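Local coordinates for cytoplasmic export protein 1 (Saccharomyces cerevisiae, PDB 3VWA) that takes part in nuclear tRNA export, probably collecting tRNA from the export receptors at the nuclear pore and passing aminoacylated tRNA on to the translation machinery, at residues Asn8-Ile20 and Phe29-Val42. Residues are numbered along the deposited sequence; the frame is centred on the assembly and turned at random.
Sequences NFQFPYTIEETAI and FDGTRKADSLPVTV
Thr-14 and Thr-32 face each other as an antiparallel hydrogen-bonded pair: Thr-14 N gives its hydrogen to Thr-32 O at 2.9 Å, and Thr-32 N returns a longer bond to Thr-14 O, 3.2 Å. The two hydroxyls add a third link, OG1 to OG1 at 3.1 Å. Both lie between their own backbone N and carbonyl carbon (chi1 61° in Thr-14), which brings them together on the same face of the sheet. The pairing is extended at one end by Lys-34 N to Pro-12 O, which is nearly straight at the hydrogen (173°), and at the other by Glu-16 N to Asp-30 O at 3.0 Å. After Glu-16 the regular pairing stops; a water bridges Asp-30 N, from which it accepts at 2.7 Å, and Thr-18 O, to which it donates, before Ala-19 returns beside Phe-29. The carboxylates of Glu-16 and Asp-30 run alongside each other, which probably disfavours their both being charged; Asp-30 also has a weak, long ion pair with Arg-90.

On the face carrying Tyr-13 and Ile-15, Tyr-13 lies beside the aliphatic part of Arg-33, CE1 meeting CG at 3.5 Å, while its hydroxyl bonds to Glu-75. Ile-15 drops CG2 onto Phe-29 CB and turns CD1 to Val-42 CG1. Ala-19 sets its methyl over a face of the Phe-29 ring in a CH-pi contact, CB 3.8 Å from the centroid. On the Thr-14 face, CG2 of that residue presses on Lys-34 CG.

Tyr-13, Ile-15, Val-40 and Val-42 also touch strand 85-89. Strand 13-15 pairs with 26-33, which continues as a hairpin into 39-45, consistent with the N-lobe sheet of a protein-kinase fold in the kinase-like domain, far along the chain from the HEAT repeats.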
ATOM      1  N   ASN A   8      29.067   0.254  21.681  1.00 42.33           N
ATOM      2  CA  ASN A   8      30.031  -0.555  20.917  1.00 45.01           C
ATOM      3  C   ASN A   8      30.467  -1.828  21.628  1.00 43.90           C
ATOM      4  O   ASN A   8      31.198  -2.612  21.057  1.00 44.25           O
ATOM      5  CB  ASN A   8      31.279   0.269  20.529  1.00 46.00           C
ATOM      6  CG  ASN A   8      30.958   1.427  19.583  1.00 52.01           C
ATOM      7  OD1 ASN A   8      29.834   1.555  19.053  1.00 47.25           O
ATOM      8  ND2 ASN A   8      31.953   2.287  19.372  1.00 52.74           N
ATOM      9  N   PHE A   9      29.975  -2.026  22.846  1.00 46.08           N
ATOM     10  CA  PHE A   9      30.282  -3.180  23.692  1.00 51.16           C
ATOM     11  C   PHE A   9      28.990  -3.895  24.062  1.00 52.08           C
ATOM     12  O   PHE A   9      28.196  -3.370  24.863  1.00 59.49           O
ATOM     13  CB  PHE A   9      30.945  -2.672  24.988  1.00 53.06           C
ATOM     14  CG  PHE A   9      31.192  -3.728  26.023  1.00 50.60           C
ATOM     15  CD1 PHE A   9      30.211  -4.061  26.966  1.00 48.34           C
ATOM     16  CD2 PHE A   9      32.435  -4.374  26.089  1.00 51.97           C
ATOM     17  CE1 PHE A   9      30.444  -5.043  27.930  1.00 48.81           C
ATOM     18  CE2 PHE A   9      32.673  -5.345  27.060  1.00 50.09           C
ATOM     19  CZ  PHE A   9      31.679  -5.691  27.970  1.00 47.05           C
ATOM     20  N   GLN A  10      28.761  -5.072  23.490  1.00 49.01           N
ATOM     21  CA  GLN A  10      27.652  -5.943  23.937  1.00 49.55           C
ATOM     22  C   GLN A  10      26.230  -5.321  23.851  1.00 49.57           C
ATOM     23  O   GLN A  10      25.335  -5.724  24.635  1.00 46.96           O
ATOM     24  CB  GLN A  10      27.901  -6.369  25.385  1.00 53.23           C
ATOM     25  CG  GLN A  10      27.844  -7.853  25.631  1.00 55.58           C
ATOM     26  CD  GLN A  10      29.225  -8.406  25.861  1.00 57.38           C
ATOM     27  OE1 GLN A  10      29.603  -8.713  26.994  1.00 54.66           O
ATOM     28  NE2 GLN A  10      30.003  -8.504  24.790  1.00 59.33           N
ATOM     29  N   PHE A  11      26.041  -4.363  22.929  1.00 41.30           N
ATOM     30  CA  PHE A  11      24.812  -3.575  22.828  1.00 44.14           C
ATOM     31  C   PHE A  11      23.686  -4.347  22.102  1.00 43.53           C
ATOM     32  O   PHE A  11      23.863  -4.847  21.011  1.00 43.33           O
ATOM     33  CB  PHE A  11      25.084  -2.213  22.175  1.00 39.69           C
ATOM     34  CG  PHE A  11      23.944  -1.197  22.322  1.00 42.25           C
ATOM     35  CD1 PHE A  11      23.406  -0.564  21.199  1.00 41.73           C
ATOM     36  CD2 PHE A  11      23.444  -0.832  23.583  1.00 44.24           C
ATOM     37  CE1 PHE A  11      22.394   0.381  21.320  1.00 40.17           C
ATOM     38  CE2 PHE A  11      22.420   0.110  23.717  1.00 41.76           C
ATOM     39  CZ  PHE A  11      21.893   0.709  22.570  1.00 40.63           C
ATOM     40  N   PRO A  12      22.512  -4.435  22.723  1.00 42.82           N
ATOM     41  CA  PRO A  12      21.409  -5.241  22.154  1.00 40.45           C
ATOM     42  C   PRO A  12      20.778  -4.712  20.826  1.00 42.33           C
ATOM     43  O   PRO A  12      19.903  -5.366  20.277  1.00 41.47           O
ATOM     44  CB  PRO A  12      20.355  -5.247  23.269  1.00 40.92           C
ATOM     45  CG  PRO A  12      20.987  -4.619  24.469  1.00 39.69           C
ATOM     46  CD  PRO A  12      22.176  -3.818  24.012  1.00 40.54           C
ATOM     47  N   TYR A  13      21.218  -3.568  20.310  1.00 34.61           N
ATOM     48  CA  TYR A  13      20.565  -2.996  19.153  1.00 36.45           C
ATOM     49  C   TYR A  13      21.597  -2.528  18.170  1.00 39.44           C
ATOM     50  O   TYR A  13      22.724  -2.171  18.559  1.00 47.11           O
ATOM     51  CB  TYR A  13      19.666  -1.830  19.588  1.00 35.06           C
ATOM     52  CG  TYR A  13      18.709  -2.221  20.719  1.00 35.81           C
ATOM     53  CD1 TYR A  13      17.493  -2.819  20.451  1.00 36.42           C
ATOM     54  CD2 TYR A  13      19.044  -2.008  22.052  1.00 35.70           C
ATOM     55  CE1 TYR A  13      16.623  -3.183  21.483  1.00 37.60           C
ATOM     56  CE2 TYR A  13      18.191  -2.354  23.078  1.00 35.18           C
ATOM     57  CZ  TYR A  13      16.988  -2.950  22.799  1.00 35.51           C
ATOM     58  OH  TYR A  13      16.137  -3.305  23.821  1.00 33.87           O
ATOM     59  N   THR A  14      21.255  -2.554  16.896  1.00 36.42           N
ATOM     60  CA  THR A  14      22.108  -1.850  15.944  1.00 42.41           C
ATOM     61  C   THR A  14      21.498  -0.474  15.687  1.00 38.00           C
ATOM     62  O   THR A  14      20.289  -0.312  15.761  1.00 36.51           O
ATOM     63  CB  THR A  14      22.210  -2.602  14.624  1.00 43.63           C
ATOM     64  OG1 THR A  14      20.897  -2.706  14.077  1.00 53.49           O
ATOM     65  CG2 THR A  14      22.795  -4.007  14.850  1.00 47.24           C
ATOM     66  N   ILE A  15      22.316   0.506  15.375  1.00 35.94           N
ATOM     67  CA  ILE A  15      21.823   1.861  15.191  1.00 37.03           C
ATOM     68  C   ILE A  15      22.319   2.351  13.864  1.00 38.56           C
ATOM     69  O   ILE A  15      23.523   2.244  13.531  1.00 31.88           O
ATOM     70  CB  ILE A  15      22.330   2.827  16.294  1.00 37.63           C
ATOM     71  CG1 ILE A  15      21.960   2.317  17.680  1.00 36.85           C
ATOM     72  CG2 ILE A  15      21.802   4.258  16.096  1.00 31.11           C
ATOM     73  CD1 ILE A  15      22.769   2.993  18.776  1.00 39.74           C
ATOM     74  N   GLU A  16      21.407   2.909  13.089  1.00 38.04           N
ATOM     75  CA  GLU A  16      21.842   3.486  11.826  1.00 44.81           C
ATOM     76  C   GLU A  16      22.676   4.732  12.077  1.00 43.30           C
ATOM     77  O   GLU A  16      22.607   5.342  13.159  1.00 37.67           O
ATOM     78  CB  GLU A  16      20.667   3.764  10.913  1.00 55.55           C
ATOM     79  CG  GLU A  16      20.107   2.514  10.256  1.00 57.14           C
ATOM     80  CD  GLU A  16      19.536   2.852   8.907  1.00 61.81           C
ATOM     81  OE1 GLU A  16      18.384   3.343   8.887  1.00 58.98           O
ATOM     82  OE2 GLU A  16      20.258   2.666   7.894  1.00 60.20           O
ATOM     83  N   GLU A  17      23.466   5.084  11.071  1.00 45.02           N
ATOM     84  CA  GLU A  17      24.547   6.043  11.214  1.00 53.00           C
ATOM     85  C   GLU A  17      24.094   7.500  11.275  1.00 53.91           C
ATOM     86  O   GLU A  17      24.734   8.306  11.951  1.00 57.93           O
ATOM     87  CB  GLU A  17      25.562   5.851  10.070  1.00 58.24           C
ATOM     88  CG  GLU A  17      26.907   6.514  10.309  1.00 58.93           C
ATOM     89  CD  GLU A  17      28.084   5.625   9.908  1.00 69.60           C
ATOM     90  OE1 GLU A  17      29.021   6.158   9.263  1.00 72.51           O
ATOM     91  OE2 GLU A  17      28.083   4.404  10.232  1.00 65.66           O
ATOM     92  N   THR A  18      23.024   7.845  10.558  1.00 53.28           N
ATOM     93  CA  THR A  18      22.528   9.235  10.508  1.00 52.50           C
ATOM     94  C   THR A  18      21.133   9.375  11.141  1.00 46.97           C
ATOM     95  O   THR A  18      20.215   8.665  10.742  1.00 42.21           O
ATOM     96  CB  THR A  18      22.485   9.757   9.053  1.00 57.74           C
ATOM     97  OG1 THR A  18      23.795   9.657   8.473  1.00 71.25           O
ATOM     98  CG2 THR A  18      22.021  11.220   9.000  1.00 56.23           C
ATOM     99  N   ALA A  19      20.982  10.290  12.108  1.00 42.56           N
ATOM    100  CA  ALA A  19      19.707  10.504  12.779  1.00 46.18           C
ATOM    101  C   ALA A  19      18.693  10.968  11.754  1.00 45.77           C
ATOM    102  O   ALA A  19      19.075  11.565  10.749  1.00 48.95           O
ATOM    103  CB  ALA A  19      19.837  11.513  13.928  1.00 43.05           C
ATOM    104  N   ILE A  20      17.417  10.658  11.976  1.00 46.95           N
ATOM    105  CA  ILE A  20      16.377  11.043  11.014  1.00 48.92           C
ATOM    106  C   ILE A  20      15.769  12.380  11.435  1.00 49.72           C
ATOM    107  O   ILE A  20      15.272  13.143  10.605  1.00 47.05           O
ATOM    108  CB  ILE A  20      15.282   9.945  10.787  1.00 45.61           C
ATOM    109  CG1 ILE A  20      14.317   9.864  11.974  1.00 43.00           C
ATOM    110  CG2 ILE A  20      15.915   8.591  10.459  1.00 44.97           C
ATOM    111  CD1 ILE A  20      13.339   8.701  11.924  1.00 41.97           C
ATOM    112  N   PHE A  29      17.207   7.979  15.868  1.00 33.98           N
ATOM    113  CA  PHE A  29      17.803   7.062  14.892  1.00 36.56           C
ATOM    114  C   PHE A  29      16.888   5.864  14.691  1.00 35.84           C
ATOM    115  O   PHE A  29      16.335   5.361  15.681  1.00 35.60           O
ATOM    116  CB  PHE A  29      19.170   6.512  15.401  1.00 39.68           C
ATOM    117  CG  PHE A  29      20.308   7.518  15.409  1.00 38.91           C
ATOM    118  CD1 PHE A  29      21.072   7.721  14.266  1.00 39.43           C
ATOM    119  CD2 PHE A  29      20.652   8.214  16.568  1.00 38.65           C
ATOM    120  CE1 PHE A  29      22.137   8.614  14.251  1.00 40.53           C
ATOM    121  CE2 PHE A  29      21.722   9.116  16.552  1.00 41.44           C
ATOM    122  CZ  PHE A  29      22.464   9.323  15.384  1.00 37.11           C
ATOM    123  N   ASP A  30      16.747   5.377  13.446  1.00 36.14           N
ATOM    124  CA  ASP A  30      16.207   4.001  13.255  1.00 38.69           C
ATOM    125  C   ASP A  30      17.253   2.984  13.705  1.00 40.92           C
ATOM    126  O   ASP A  30      18.445   3.214  13.563  1.00 33.78           O
ATOM    127  CB  ASP A  30      15.864   3.670  11.790  1.00 37.72           C
ATOM    128  CG  ASP A  30      14.724   4.530  11.226  1.00 39.75           C
ATOM    129  OD1 ASP A  30      13.910   5.063  12.003  1.00 34.12           O
ATOM    130  OD2 ASP A  30      14.649   4.668   9.986  1.00 42.84           O
ATOM    131  N   GLY A  31      16.777   1.849  14.209  1.00 40.15           N
ATOM    132  CA  GLY A  31      17.611   0.765  14.595  1.00 39.07           C
ATOM    133  C   GLY A  31      16.838  -0.523  14.452  1.00 45.53           C
ATOM    134  O   GLY A  31      15.679  -0.520  13.996  1.00 45.67           O
ATOM    135  N   THR A  32      17.477  -1.620  14.858  1.00 39.89           N
ATOM    136  CA  THR A  32      16.860  -2.925  14.836  1.00 44.71           C
ATOM    137  C   THR A  32      17.393  -3.605  16.081  1.00 43.00           C
ATOM    138  O   THR A  32      18.562  -3.399  16.459  1.00 44.43           O
ATOM    139  CB  THR A  32      17.270  -3.786  13.604  1.00 47.35           C
ATOM    140  OG1 THR A  32      18.434  -4.546  13.930  1.00 54.55           O
ATOM    141  CG2 THR A  32      17.568  -2.964  12.337  1.00 41.75           C
ATOM    142  N   ARG A  33      16.534  -4.378  16.723  1.00 37.59           N
ATOM    143  CA  ARG A  33      16.906  -5.211  17.862  1.00 40.22           C
ATOM    144  C   ARG A  33      17.675  -6.413  17.304  1.00 41.88           C
ATOM    145  O   ARG A  33      17.206  -7.078  16.355  1.00 41.00           O
ATOM    146  CB  ARG A  33      15.654  -5.655  18.638  1.00 36.23           C
ATOM    147  CG  ARG A  33      15.960  -6.251  20.013  1.00 33.91           C
ATOM    148  CD  ARG A  33      14.864  -7.211  20.448  1.00 36.61           C
ATOM    149  NE  ARG A  33      13.943  -6.681  21.433  1.00 40.23           N
ATOM    150  CZ  ARG A  33      12.634  -6.965  21.502  1.00 34.61           C
ATOM    151  NH1 ARG A  33      11.908  -6.433  22.462  1.00 37.23           N
ATOM    152  NH2 ARG A  33      12.046  -7.738  20.621  1.00 31.70           N
ATOM    153  N   LYS A  34      18.873  -6.667  17.841  1.00 40.80           N
ATOM    154  CA  LYS A  34      19.789  -7.660  17.219  1.00 44.27           C
ATOM    155  C   LYS A  34      19.298  -9.099  17.206  1.00 41.04           C
ATOM    156  O   LYS A  34      19.130  -9.692  16.133  1.00 44.43           O
ATOM    157  CB  LYS A  34      21.214  -7.564  17.773  1.00 41.54           C
ATOM    158  CG  LYS A  34      22.084  -6.747  16.846  1.00 42.60           C
ATOM    159  CD  LYS A  34      23.563  -6.893  17.180  1.00 46.33           C
ATOM    160  CE  LYS A  34      23.829  -6.376  18.579  1.00 47.30           C
ATOM    161  NZ  LYS A  34      25.058  -5.530  18.616  1.00 50.83           N
ATOM    162  N   ALA A  35      19.017  -9.623  18.394  1.00 42.07           N
ATOM    163  CA  ALA A  35      18.616 -11.020  18.572  1.00 45.48           C
ATOM    164  C   ALA A  35      17.422 -11.326  17.686  1.00 50.42           C
ATOM    165  O   ALA A  35      17.411 -12.295  16.941  1.00 54.05           O
ATOM    166  CB  ALA A  35      18.284 -11.256  20.032  1.00 46.56           C
ATOM    167  N   ASP A  36      16.481 -10.390  17.717  1.00 58.46           N
ATOM    168  CA  ASP A  36      15.195 -10.388  17.018  1.00 56.47           C
ATOM    169  C   ASP A  36      15.125  -9.918  15.554  1.00 56.59           C
ATOM    170  O   ASP A  36      14.248 -10.326  14.800  1.00 54.38           O
ATOM    171  CB  ASP A  36      14.308  -9.405  17.795  1.00 55.04           C
ATOM    172  CG  ASP A  36      12.951  -9.953  18.034  1.00 55.91           C
ATOM    173  OD1 ASP A  36      12.151  -9.310  18.715  1.00 51.95           O
ATOM    174  OD2 ASP A  36      12.704 -11.062  17.536  1.00 60.95           O
ATOM    175  N   SER A  37      15.997  -8.985  15.201  1.00 53.23           N
ATOM    176  CA  SER A  37      15.752  -8.053  14.095  1.00 53.63           C
ATOM    177  C   SER A  37      14.399  -7.256  14.177  1.00 47.50           C
ATOM    178  O   SER A  37      13.916  -6.769  13.166  1.00 45.30           O
ATOM    179  CB  SER A  37      15.927  -8.750  12.743  1.00 52.14           C
ATOM    180  OG  SER A  37      14.669  -9.183  12.291  1.00 54.20           O
ATOM    181  N   LEU A  38      13.801  -7.131  15.366  1.00 40.60           N
ATOM    182  CA  LEU A  38      12.658  -6.199  15.558  1.00 41.86           C
ATOM    183  C   LEU A  38      13.068  -4.722  15.324  1.00 38.95           C
ATOM    184  O   LEU A  38      13.912  -4.230  16.049  1.00 37.36           O
ATOM    185  CB  LEU A  38      12.051  -6.313  16.964  1.00 33.28           C
ATOM    186  CG  LEU A  38      10.837  -5.374  17.130  1.00 35.62           C
ATOM    187  CD1 LEU A  38       9.609  -5.984  16.512  1.00 35.26           C
ATOM    188  CD2 LEU A  38      10.536  -5.088  18.597  1.00 31.03           C
ATOM    189  N   PRO A  39      12.449  -4.021  14.333  1.00 37.52           N
ATOM    190  CA  PRO A  39      12.692  -2.585  14.097  1.00 34.04           C
ATOM    191  C   PRO A  39      12.409  -1.735  15.322  1.00 32.44           C
ATOM    192  O   PRO A  39      11.373  -1.870  15.934  1.00 30.18           O
ATOM    193  CB  PRO A  39      11.668  -2.232  13.008  1.00 33.31           C
ATOM    194  CG  PRO A  39      11.426  -3.526  12.288  1.00 35.13           C
ATOM    195  CD  PRO A  39      11.415  -4.538  13.411  1.00 36.12           C
ATOM    196  N   VAL A  40      13.340  -0.859  15.684  1.00 35.38           N
ATOM    197  CA  VAL A  40      13.170  -0.038  16.876  1.00 31.22           C
ATOM    198  C   VAL A  40      13.603   1.373  16.562  1.00 28.07           C
ATOM    199  O   VAL A  40      14.214   1.650  15.543  1.00 28.46           O
ATOM    200  CB  VAL A  40      14.049  -0.556  18.047  1.00 33.44           C
ATOM    201  CG1 VAL A  40      13.697  -2.003  18.425  1.00 33.12           C
ATOM    202  CG2 VAL A  40      15.541  -0.452  17.687  1.00 31.90           C
ATOM    203  N   THR A  41      13.295   2.278  17.458  1.00 27.59           N
ATOM    204  CA  THR A  41      13.800   3.636  17.324  1.00 27.31           C
ATOM    205  C   THR A  41      14.619   3.898  18.551  1.00 29.62           C
ATOM    206  O   THR A  41      14.181   3.629  19.659  1.00 35.25           O
ATOM    207  CB  THR A  41      12.645   4.655  17.255  1.00 28.47           C
ATOM    208  OG1 THR A  41      12.068   4.519  15.967  1.00 30.80           O
ATOM    209  CG2 THR A  41      13.143   6.104  17.415  1.00 26.44           C
ATOM    210  N   VAL A  42      15.804   4.442  18.336  1.00 30.19           N
ATOM    211  CA  VAL A  42      16.751   4.746  19.371  1.00 28.28           C
ATOM    212  C   VAL A  42      16.866   6.278  19.532  1.00 29.01           C
ATOM    213  O   VAL A  42      17.260   7.016  18.592  1.00 30.36           O
ATOM    214  CB  VAL A  42      18.123   4.120  18.988  1.00 31.15           C
ATOM    215  CG1 VAL A  42      19.217   4.636  19.911  1.00 32.08           C
ATOM    216  CG2 VAL A  42      18.047   2.575  18.965  1.00 27.45           C
TER
HETATM  217  O   HOH W   1      18.044   6.750  11.581  1.00 40.09           O